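PDB 4LQ8: Sca-family protein, which is known as rickettsial surface cell antigen 4, represented here by its N-terminal head domain, and is probably involved in cell adhesion. Local coordinates for residues K283-G286 against A291-Y294; A293-E296 against I301-L304; K204-A209 against S219-I224; S143-G148 against S277-L282. All blocks are in the same frame, centred on the assembly; numbering follows the deposited sequence.

Interaction 1 (K283-G286 against A291-Y294)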
loop_
_atom_site.group_PDB
_atom_site.type_symbol
_atom_site.label_atom_id
_atom_site.label_comp_id
_atom_site.label_asym_id
_atom_site.label_seq_id
_atom_site.Cartn_x
_atom_site.Cartn_y
_atom_site.Cartn_z
ATOM N N LYS A 283 -5.371 2.288 7.883
ATOM C CA LYS A 283 -5.661 2.122 9.316
ATOM C C LYS A 283 -5.063 0.788 9.792
ATOM O O LYS A 283 -4.840 -0.106 8.985
ATOM C CB LYS A 283 -7.186 2.145 9.620
ATOM C CG LYS A 283 -8.000 3.313 9.034
ATOM C CD LYS A 283 -7.579 4.635 9.615
ATOM C CE LYS A 283 -8.601 5.715 9.406
ATOM N NZ LYS A 283 -8.197 6.928 10.162
ATOM N N PHE A 284 -4.886 0.647 11.102
ATOM C CA PHE A 284 -4.435 -0.577 11.747
ATOM C C PHE A 284 -5.435 -0.910 12.822
ATOM O O PHE A 284 -5.877 -0.023 13.572
ATOM C CB PHE A 284 -2.996 -0.461 12.310
ATOM C CG PHE A 284 -1.998 -0.449 11.170
ATOM C CD1 PHE A 284 -1.654 -1.626 10.510
ATOM C CD2 PHE A 284 -1.467 0.749 10.704
ATOM C CE1 PHE A 284 -0.783 -1.607 9.412
ATOM C CE2 PHE A 284 -0.573 0.762 9.627
ATOM C CZ PHE A 284 -0.251 -0.413 8.981
ATOM N N ALA A 285 -5.831 -2.189 12.860
ATOM C CA ALA A 285 -6.805 -2.709 13.800
ATOM C C ALA A 285 -6.100 -2.978 15.146
ATOM O O ALA A 285 -5.743 -4.106 15.447
ATOM C CB ALA A 285 -7.437 -3.976 13.226
ATOM N N GLY A 286 -5.895 -1.930 15.932
ATOM C CA GLY A 286 -5.189 -2.033 17.216
ATOM C C GLY A 286 -3.864 -1.284 17.139
ATOM O O GLY A 286 -3.532 -0.712 16.092
ATOM N N ALA A 291 -1.290 -5.803 14.767
ATOM C CA ALA A 291 -2.508 -5.135 14.279
ATOM C C ALA A 291 -2.561 -5.187 12.718
ATOM O O ALA A 291 -1.612 -4.789 12.043
ATOM C CB ALA A 291 -2.550 -3.702 14.762
ATOM N N ILE A 292 -3.655 -5.722 12.171
ATOM C CA ILE A 292 -3.824 -5.874 10.743
ATOM C C ILE A 292 -4.198 -4.542 10.087
ATOM O O ILE A 292 -4.944 -3.755 10.659
ATOM C CB ILE A 292 -4.794 -7.053 10.392
ATOM C CG1 ILE A 292 -4.621 -7.528 8.912
ATOM C CG2 ILE A 292 -6.249 -6.737 10.729
ATOM C CD1 ILE A 292 -3.175 -8.205 8.584
ATOM N N ALA A 293 -3.661 -4.296 8.886
ATOM C CA ALA A 293 -3.976 -3.097 8.120
ATOM C C ALA A 293 -5.404 -3.226 7.637
ATOM O O ALA A 293 -5.843 -4.319 7.285
ATOM C CB ALA A 293 -3.044 -2.986 6.907
ATOM N N TYR A 294 -6.138 -2.127 7.640
ATOM C CA TYR A 294 -7.492 -2.106 7.091
ATOM C C TYR A 294 -7.767 -0.756 6.480
ATOM O O TYR A 294 -7.056 0.218 6.767
ATOM C CB TYR A 294 -8.589 -2.534 8.113
ATOM C CG TYR A 294 -9.001 -1.485 9.118
ATOM C CD1 TYR A 294 -8.387 -1.409 10.366
ATOM C CD2 TYR A 294 -10.056 -0.609 8.850
ATOM C CE1 TYR A 294 -8.821 -0.494 11.329
ATOM C CE2 TYR A 294 -10.473 0.332 9.791
ATOM C CZ TYR A 294 -9.866 0.376 11.035
ATOM O OH TYR A 294 -10.304 1.296 11.954
#
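K283 and Y294 pair through both of their backbone polar groups. The K283 N-H reaches Y294 O at 2.9 Å, nearly in line with that carbonyl, while Y294 N returns a bond to K283 O at 2.8 Å, arriving from well above the carbonyl plane. Two residues on, A285 N donates to I292 O at 2.8 Å, close to the end of the strand. F284 and A293 form the non-hydrogen-bonded pair between these sites; F284 instead finds backbone partners in Q330 and E332 on its other flank.

K283 CB sits over the middle of the Y294 ring, 3.5 Å from the centroid, a CH-pi contact. The tyrosine CG lies between its own N and carbonyl carbon (chi1 79°), which swings the ring across to the lysine. The lysine chain bends at chi2 and its ammonium leaves the pair, bonding Q330 and forming a salt bridge with E332. On the face carrying F284, its ring atom CE1 rests 3.6 Å from A293 CB.

At the turn, A285 centres an inverse gamma turn, closed by a weak bond from G286 N to F284 O. The whole is an antiparallel beta hairpin, strand 282-285 with strand 292-297.

Interaction 2 (A293-E296 against I301-L304)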
loop_
_atom_site.group_PDB
_atom_site.type_symbol
_atom_site.label_atom_id
_atom_site.label_comp_id
_atom_site.label_asym_id
_atom_site.label_seq_id
_atom_site.Cartn_x
_atom_site.Cartn_y
_atom_site.Cartn_z
ATOM N N ALA A 293 -3.661 -4.296 8.886
ATOM C CA ALA A 293 -3.976 -3.097 8.120
ATOM C C ALA A 293 -5.404 -3.226 7.637
ATOM O O ALA A 293 -5.843 -4.319 7.285
ATOM C CB ALA A 293 -3.044 -2.986 6.907
ATOM N N TYR A 294 -6.138 -2.127 7.640
ATOM C CA TYR A 294 -7.492 -2.106 7.091
ATOM C C TYR A 294 -7.767 -0.756 6.480
ATOM O O TYR A 294 -7.056 0.218 6.767
ATOM C CB TYR A 294 -8.589 -2.534 8.113
ATOM C CG TYR A 294 -9.001 -1.485 9.118
ATOM C CD1 TYR A 294 -8.387 -1.409 10.366
ATOM C CD2 TYR A 294 -10.056 -0.609 8.850
ATOM C CE1 TYR A 294 -8.821 -0.494 11.329
ATOM C CE2 TYR A 294 -10.473 0.332 9.791
ATOM C CZ TYR A 294 -9.866 0.376 11.035
ATOM O OH TYR A 294 -10.304 1.296 11.954
ATOM N N ILE A 295 -8.799 -0.709 5.630
ATOM C CA ILE A 295 -9.254 0.493 4.945
ATOM C C ILE A 295 -10.770 0.440 4.828
ATOM O O ILE A 295 -11.370 -0.636 4.777
ATOM C CB ILE A 295 -8.612 0.658 3.511
ATOM C CG1 ILE A 295 -8.827 -0.603 2.658
ATOM C CG2 ILE A 295 -7.109 1.009 3.582
ATOM C CD1 ILE A 295 -9.192 -0.381 1.368
ATOM N N GLU A 296 -11.364 1.605 4.727
ATOM C CA GLU A 296 -12.761 1.794 4.406
ATOM C C GLU A 296 -12.647 2.250 2.955
ATOM O O GLU A 296 -11.794 3.076 2.674
ATOM C CB GLU A 296 -13.364 2.878 5.293
ATOM C CG GLU A 296 -14.873 2.774 5.359
ATOM C CD GLU A 296 -15.527 3.807 6.250
ATOM O OE1 GLU A 296 -14.866 4.314 7.190
ATOM O OE2 GLU A 296 -16.718 4.100 6.009
ATOM N N ILE A 301 -15.492 -2.154 4.474
ATOM C CA ILE A 301 -14.248 -2.406 5.178
ATOM C C ILE A 301 -13.507 -3.557 4.523
ATOM O O ILE A 301 -14.101 -4.575 4.208
ATOM C CB ILE A 301 -14.479 -2.623 6.709
ATOM C CG1 ILE A 301 -14.944 -1.302 7.402
ATOM C CG2 ILE A 301 -13.239 -3.226 7.397
ATOM C CD1 ILE A 301 -13.817 -0.188 7.668
ATOM N N TYR A 302 -12.208 -3.386 4.338
ATOM C CA TYR A 302 -11.337 -4.419 3.803
ATOM C C TYR A 302 -10.094 -4.446 4.662
ATOM O O TYR A 302 -9.691 -3.401 5.169
ATOM C CB TYR A 302 -10.893 -4.105 2.356
ATOM C CG TYR A 302 -12.028 -3.969 1.374
ATOM C CD1 TYR A 302 -12.491 -5.067 0.658
ATOM C CD2 TYR A 302 -12.612 -2.737 1.124
ATOM C CE1 TYR A 302 -13.540 -4.948 -0.252
ATOM C CE2 TYR A 302 -13.678 -2.611 0.236
ATOM C CZ TYR A 302 -14.122 -3.714 -0.470
ATOM O OH TYR A 302 -15.168 -3.579 -1.347
ATOM N N THR A 303 -9.455 -5.621 4.785
ATOM C CA THR A 303 -8.171 -5.703 5.464
ATOM C C THR A 303 -7.130 -5.885 4.368
ATOM O O THR A 303 -7.461 -6.366 3.277
ATOM C CB THR A 303 -8.129 -6.837 6.492
ATOM O OG1 THR A 303 -8.342 -8.088 5.822
ATOM C CG2 THR A 303 -9.140 -6.643 7.625
ATOM N N LEU A 304 -5.881 -5.500 4.650
ATOM C CA LEU A 304 -4.773 -5.726 3.734
ATOM C C LEU A 304 -3.895 -6.807 4.377
ATOM O O LEU A 304 -4.004 -7.022 5.579
ATOM C CB LEU A 304 -3.996 -4.425 3.418
ATOM C CG LEU A 304 -4.824 -3.266 2.784
ATOM C CD1 LEU A 304 -3.943 -2.097 2.497
ATOM C CD2 LEU A 304 -5.396 -3.669 1.443
#
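I295 and Y302 face each other as the hydrogen-bonded pair of this antiparallel hairpin, each giving its N-H to the other's carbonyl: I295 N to Y302 O and Y302 N to I295 O, both at 2.9 Å and both nearly straight onto the acceptor. The third backbone bond, L304 N to A293 O, is as short at 2.9 Å, but the donor stands well above the carbonyl plane (51° out of it). The same carbonyls are also approached by CA-H groups: Y294 CA lies 3.2 Å from Y302 O, and I301 CA comes close to I295 O.

Apolar contacts fall on two faces. On the one carrying Y294, T303, E296 and I301, the isoleucine does most of the work. Its CG1 stands beside the backbone N (chi1 -68°) and a further bend at chi2 carries CD1 back across the strand, 4.0 Å from Y294 CD2 and 3.9 Å from E296 CG. On the other face I295 lays CG1 against Y302 CB at 4.1 Å, and A293 CB meets L304 CB at 3.9 Å.

The polar end of E296 points out of the pair, where OE1 takes the backbone N-H of Q211. Around the hairpin, strand 282-285 runs along the outer flank of 293-296, and strand 236-245 adjoins 301-304, with T303 bonded to L244 through the backbone. I301 and T303 press on strand 215-224, whereas I295 leans on V257, P279 and L282.

Interaction 3 (K204-A209 against S219-I224)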
loop_
_atom_site.group_PDB
_atom_site.type_symbol
_atom_site.label_atom_id
_atom_site.label_comp_id
_atom_site.label_asym_id
_atom_site.label_seq_id
_atom_site.Cartn_x
_atom_site.Cartn_y
_atom_site.Cartn_z
ATOM N N LYS A 204 -9.639 -15.402 15.478
ATOM C CA LYS A 204 -9.469 -14.216 16.304
ATOM C C LYS A 204 -10.442 -13.109 15.829
ATOM O O LYS A 204 -10.011 -12.097 15.257
ATOM C CB LYS A 204 -7.990 -13.765 16.322
ATOM C CG LYS A 204 -7.692 -12.803 17.447
ATOM C CD LYS A 204 -6.223 -12.420 17.551
ATOM C CE LYS A 204 -6.133 -11.209 18.454
ATOM N NZ LYS A 204 -4.737 -10.922 18.853
ATOM N N PRO A 205 -11.775 -13.282 16.012
ATOM C CA PRO A 205 -12.699 -12.218 15.545
ATOM C C PRO A 205 -12.493 -10.926 16.349
ATOM O O PRO A 205 -12.087 -10.941 17.529
ATOM C CB PRO A 205 -14.091 -12.809 15.814
ATOM C CG PRO A 205 -13.877 -13.812 16.924
ATOM C CD PRO A 205 -12.506 -14.383 16.678
ATOM N N PHE A 206 -12.758 -9.803 15.690
ATOM C CA PHE A 206 -12.709 -8.493 16.319
ATOM C C PHE A 206 -13.660 -7.568 15.582
ATOM O O PHE A 206 -13.991 -7.820 14.419
ATOM C CB PHE A 206 -11.268 -7.931 16.358
ATOM C CG PHE A 206 -10.642 -7.645 15.019
ATOM C CD1 PHE A 206 -10.785 -6.396 14.421
ATOM C CD2 PHE A 206 -9.920 -8.627 14.346
ATOM C CE1 PHE A 206 -10.235 -6.142 13.175
ATOM C CE2 PHE A 206 -9.356 -8.366 13.098
ATOM C CZ PHE A 206 -9.486 -7.109 12.541
ATOM N N THR A 207 -14.083 -6.506 16.249
ATOM C CA THR A 207 -14.950 -5.482 15.681
ATOM C C THR A 207 -14.192 -4.157 15.571
ATOM O O THR A 207 -13.464 -3.760 16.482
ATOM C CB THR A 207 -16.236 -5.329 16.521
ATOM O OG1 THR A 207 -16.978 -6.543 16.438
ATOM C CG2 THR A 207 -17.115 -4.164 16.052
ATOM N N LEU A 208 -14.383 -3.476 14.451
ATOM C CA LEU A 208 -13.831 -2.156 14.219
ATOM C C LEU A 208 -14.984 -1.208 13.884
ATOM O O LEU A 208 -16.139 -1.639 13.786
ATOM C CB LEU A 208 -12.702 -2.164 13.156
ATOM C CG LEU A 208 -12.950 -2.841 11.821
ATOM C CD1 LEU A 208 -13.850 -1.967 10.928
ATOM C CD2 LEU A 208 -11.628 -3.115 11.103
ATOM N N ALA A 209 -14.695 0.080 13.750
ATOM C CA ALA A 209 -15.754 1.025 13.415
ATOM C C ALA A 209 -15.396 1.781 12.158
ATOM O O ALA A 209 -14.225 2.105 11.946
ATOM C CB ALA A 209 -15.992 1.995 14.562
ATOM N N SER A 219 -14.330 -11.370 10.585
ATOM C CA SER A 219 -14.338 -12.775 10.989
ATOM C C SER A 219 -13.151 -13.553 10.404
ATOM O O SER A 219 -12.859 -14.644 10.860
ATOM C CB SER A 219 -15.676 -13.424 10.642
ATOM O OG SER A 219 -15.977 -13.255 9.270
ATOM N N SER A 220 -12.435 -12.967 9.430
ATOM C CA SER A 220 -11.250 -13.613 8.861
ATOM C C SER A 220 -10.405 -12.575 8.153
ATOM O O SER A 220 -10.943 -11.651 7.544
ATOM C CB SER A 220 -11.650 -14.719 7.879
ATOM O OG SER A 220 -10.528 -15.444 7.416
ATOM N N TYR A 221 -9.076 -12.736 8.223
ATOM C CA TYR A 221 -8.129 -11.859 7.540
ATOM C C TYR A 221 -6.856 -12.657 7.292
ATOM O O TYR A 221 -6.712 -13.758 7.826
ATOM C CB TYR A 221 -7.839 -10.550 8.342
ATOM C CG TYR A 221 -7.095 -10.761 9.645
ATOM C CD1 TYR A 221 -5.702 -10.766 9.683
ATOM C CD2 TYR A 221 -7.781 -10.952 10.839
ATOM C CE1 TYR A 221 -5.007 -10.947 10.879
ATOM C CE2 TYR A 221 -7.096 -11.130 12.047
ATOM C CZ TYR A 221 -5.711 -11.107 12.061
ATOM O OH TYR A 221 -5.029 -11.360 13.221
ATOM N N ARG A 222 -5.946 -12.117 6.471
ATOM C CA ARG A 222 -4.686 -12.804 6.221
ATOM C C ARG A 222 -3.530 -11.836 6.402
ATOM O O ARG A 222 -3.701 -10.605 6.353
ATOM C CB ARG A 222 -4.649 -13.436 4.814
ATOM C CG ARG A 222 -4.625 -12.345 3.717
ATOM C CD ARG A 222 -4.418 -12.898 2.338
ATOM N NE ARG A 222 -4.567 -11.837 1.336
ATOM C CZ ARG A 222 -4.243 -11.991 0.064
ATOM N NH1 ARG A 222 -3.713 -13.134 -0.358
ATOM N NH2 ARG A 222 -4.434 -11.004 -0.796
ATOM N N GLU A 223 -2.355 -12.390 6.590
ATOM C CA GLU A 223 -1.144 -11.584 6.653
ATOM C C GLU A 223 -0.055 -12.295 5.876
ATOM O O GLU A 223 0.108 -13.510 6.004
ATOM C CB GLU A 223 -0.719 -11.269 8.104
ATOM C CG GLU A 223 -0.481 -12.497 8.960
ATOM C CD GLU A 223 -0.302 -12.186 10.430
ATOM O OE1 GLU A 223 0.804 -12.431 10.962
ATOM O OE2 GLU A 223 -1.254 -11.653 11.039
ATOM N N ILE A 224 0.688 -11.539 5.068
ATOM C CA ILE A 224 1.790 -12.119 4.302
ATOM C C ILE A 224 3.115 -11.667 4.901
ATOM O O ILE A 224 3.284 -10.491 5.227
ATOM C CB ILE A 224 1.642 -11.855 2.781
ATOM C CG1 ILE A 224 0.398 -12.594 2.245
ATOM C CG2 ILE A 224 2.924 -12.259 2.020
ATOM C CD1 ILE A 224 -0.176 -12.046 0.953
HETATM O O HOH W 1 -10.163 -14.251 12.861
#
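Y221 and F206 meet through their rings, and these two residues bury the most surface here. The closest atoms are the two CE2 carbons, F206 CE2 to Y221 CE2 at 3.7 Å, with Y221 CD2 just behind, 3.8 Å from the same F206 CE2. Relative to the F206 ring, the CD2-CE2 side of Y221 lies at the edge, near its plane; relative to the Y221 ring, F206 arrives obliquely. The planes are turned 68° apart and the centroids lie 5.9 Å from each other, too slanted to be a stack or a clean edge-to-face pair. Both rings get there the same way: in F206 (chi1 65°) as in Y221 (chi1 67°), CG is tucked between the backbone N and the carbonyl carbon, which turns each ring over its own strand backbone.

S219 comes next in buried surface, although its side chain points away. Its part is played by the main chain, through a water. That water accepts the K204 N-H at 2.9 Å and makes a long, weak bond to S219 O at 3.4 Å, so the link where the two chains have spread apart is a slack one.

Direct backbone pairing of this hairpin lies just beside the contact, F206 with I218 and L208 with V216. Strand 206-209 is flanked by 215-224 and by 335-336, and strand 192-201 borders 215-224 on its far side, where Y221 touches V201. Across the sheet face, I292 of strand 292-297 packs on both F206 and Y221.

Interaction 4 (S143-G148 against S277-L282)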
loop_
_atom_site.group_PDB
_atom_site.type_symbol
_atom_site.label_atom_id
_atom_site.label_comp_id
_atom_site.label_asym_id
_atom_site.label_seq_id
_atom_site.Cartn_x
_atom_site.Cartn_y
_atom_site.Cartn_z
ATOM N N SER A 143 -11.293 6.842 -5.950
ATOM C CA SER A 143 -11.449 6.682 -7.388
ATOM C C SER A 143 -10.100 6.603 -8.096
ATOM O O SER A 143 -9.978 5.824 -9.024
ATOM C CB SER A 143 -12.340 7.766 -7.997
ATOM O OG SER A 143 -11.626 8.979 -8.129
ATOM N N ILE A 144 -9.078 7.347 -7.632
ATOM C CA ILE A 144 -7.768 7.257 -8.282
ATOM C C ILE A 144 -7.063 5.953 -7.918
ATOM O O ILE A 144 -6.276 5.463 -8.722
ATOM C CB ILE A 144 -6.864 8.513 -8.117
ATOM C CG1 ILE A 144 -6.438 8.788 -6.660
ATOM C CG2 ILE A 144 -7.598 9.714 -8.732
ATOM C CD1 ILE A 144 -5.068 8.283 -6.236
ATOM N N GLU A 145 -7.359 5.379 -6.740
ATOM C CA GLU A 145 -6.771 4.101 -6.324
ATOM C C GLU A 145 -7.299 2.941 -7.163
ATOM O O GLU A 145 -6.493 2.154 -7.660
ATOM C CB GLU A 145 -6.996 3.834 -4.827
ATOM C CG GLU A 145 -6.021 4.597 -3.948
ATOM C CD GLU A 145 -6.548 4.948 -2.569
ATOM O OE1 GLU A 145 -7.668 4.516 -2.221
ATOM O OE2 GLU A 145 -5.827 5.647 -1.824
ATOM N N ILE A 146 -8.634 2.850 -7.331
ATOM C CA ILE A 146 -9.291 1.806 -8.116
ATOM C C ILE A 146 -8.824 1.883 -9.585
ATOM O O ILE A 146 -8.398 0.870 -10.142
ATOM C CB ILE A 146 -10.844 1.880 -7.954
ATOM C CG1 ILE A 146 -11.271 1.441 -6.518
ATOM C CG2 ILE A 146 -11.583 1.060 -9.056
ATOM C CD1 ILE A 146 -12.662 1.923 -6.089
ATOM N N ALA A 147 -8.860 3.092 -10.176
ATOM C CA ALA A 147 -8.434 3.325 -11.560
ATOM C C ALA A 147 -6.925 3.111 -11.708
ATOM O O ALA A 147 -6.501 2.526 -12.693
ATOM C CB ALA A 147 -8.819 4.735 -12.000
ATOM N N GLY A 148 -6.156 3.552 -10.714
ATOM C CA GLY A 148 -4.706 3.433 -10.681
ATOM C C GLY A 148 -4.243 1.994 -10.704
ATOM O O GLY A 148 -3.415 1.636 -11.551
ATOM N N SER A 277 2.931 0.370 -1.796
ATOM C CA SER A 277 1.764 1.239 -1.955
ATOM C C SER A 277 0.559 0.569 -1.354
ATOM O O SER A 277 0.530 -0.656 -1.208
ATOM C CB SER A 277 1.510 1.598 -3.423
ATOM O OG SER A 277 0.698 0.650 -4.098
ATOM N N SER A 278 -0.463 1.369 -1.082
ATOM C CA SER A 278 -1.746 0.893 -0.598
ATOM C C SER A 278 -2.757 2.010 -0.734
ATOM O O SER A 278 -2.353 3.173 -0.857
ATOM C CB SER A 278 -1.629 0.459 0.864
ATOM O OG SER A 278 -1.676 1.559 1.755
ATOM N N PRO A 279 -4.074 1.712 -0.618
ATOM C CA PRO A 279 -5.051 2.806 -0.469
ATOM C C PRO A 279 -4.703 3.620 0.792
ATOM O O PRO A 279 -4.162 3.054 1.758
ATOM C CB PRO A 279 -6.390 2.074 -0.253
ATOM C CG PRO A 279 -6.148 0.705 -0.669
ATOM C CD PRO A 279 -4.722 0.400 -0.434
ATOM N N LYS A 280 -4.997 4.932 0.779
ATOM C CA LYS A 280 -4.685 5.837 1.884
ATOM C C LYS A 280 -5.920 6.646 2.337
ATOM O O LYS A 280 -6.766 6.934 1.500
ATOM C CB LYS A 280 -3.517 6.815 1.509
ATOM C CG LYS A 280 -2.141 6.152 1.330
ATOM C CD LYS A 280 -1.640 5.428 2.597
ATOM C CE LYS A 280 -0.197 4.987 2.527
ATOM N NZ LYS A 280 -0.022 3.738 1.743
ATOM N N PRO A 281 -6.019 7.075 3.618
ATOM C CA PRO A 281 -5.101 6.763 4.736
ATOM C C PRO A 281 -5.242 5.275 5.123
ATOM O O PRO A 281 -6.321 4.695 5.009
ATOM C CB PRO A 281 -5.587 7.714 5.852
ATOM C CG PRO A 281 -7.052 7.844 5.596
ATOM C CD PRO A 281 -7.182 7.863 4.085
ATOM N N LEU A 282 -4.151 4.663 5.532
ATOM C CA LEU A 282 -4.158 3.265 5.963
ATOM C C LEU A 282 -4.480 3.189 7.476
ATOM O O LEU A 282 -3.942 3.972 8.250
ATOM C CB LEU A 282 -2.770 2.652 5.673
ATOM C CG LEU A 282 -2.622 1.141 5.821
ATOM C CD1 LEU A 282 -3.562 0.391 4.867
ATOM C CD2 LEU A 282 -1.206 0.723 5.538
HETATM O O HOH W 2 -8.548 5.606 0.078
#
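E145 reaches from helix 135-155 to P279 and K280, in the connection that leads from strand 271-277 to strand 282-285, and its carboxylate captures a backbone N-H of this irregular, cis-proline-containing loop. The glutamate leaves the helix with CG beside the backbone N (chi1 -79°) and runs extended from there, which lays its flat end across the start of the loop.

Glutamate and proline cross at about a right angle. OE1 comes to 3.4 Å from P279 CB, and OE2 lies 3.2 Å from P279 CA, so the carboxylate spans the CA-CB edge of the proline. Just past it, K280 N donates to E145 OE2 at 2.8 Å; the approach is from above the carboxylate plane, 42° out of it. Each oxygen has two partners: OE2 also takes Q77 NE2 of helix 64-90, and OE1 takes H297 NE2 and a water. Four bonds thus fix this buried group, and they would be expected to stabilise its negative charge.

The lysine side chain turns away from the glutamate. Its NZ bonds S278 OG at 2.7 Å, and that hydroxyl in turn donates to P279 O, so the loop is also cross-linked within itself. Beside the cis peptide between K280 and P281, the water on E145 OE1 (2.7 Å) gives its other proton to K280 O at 2.6 Å.

How the interactions relate
Interactions 1 and 2 are successive hairpins of one mixed sheet, with strand 292-297 in common and centres about 7 Å apart. Interaction 3 belongs to the second, antiparallel sheet; its centre lies about 9 Å from each of theirs, and the two sheets pack together where I292, Y294 and T303 meet F206, L208 and Y221. Interaction 4, with its centre about 12 Å from that of interaction 2 and about 21 Å from that of interaction 3, ties helix 135-155 to the loop that leads into strand 282-285. Along the chain, interaction 3 is nested inside the loop that interaction 4 closes, and interactions 1 and 2 follow. Helix, mixed sheet and antiparallel sheet are thereby joined into one compact unit of the head domain.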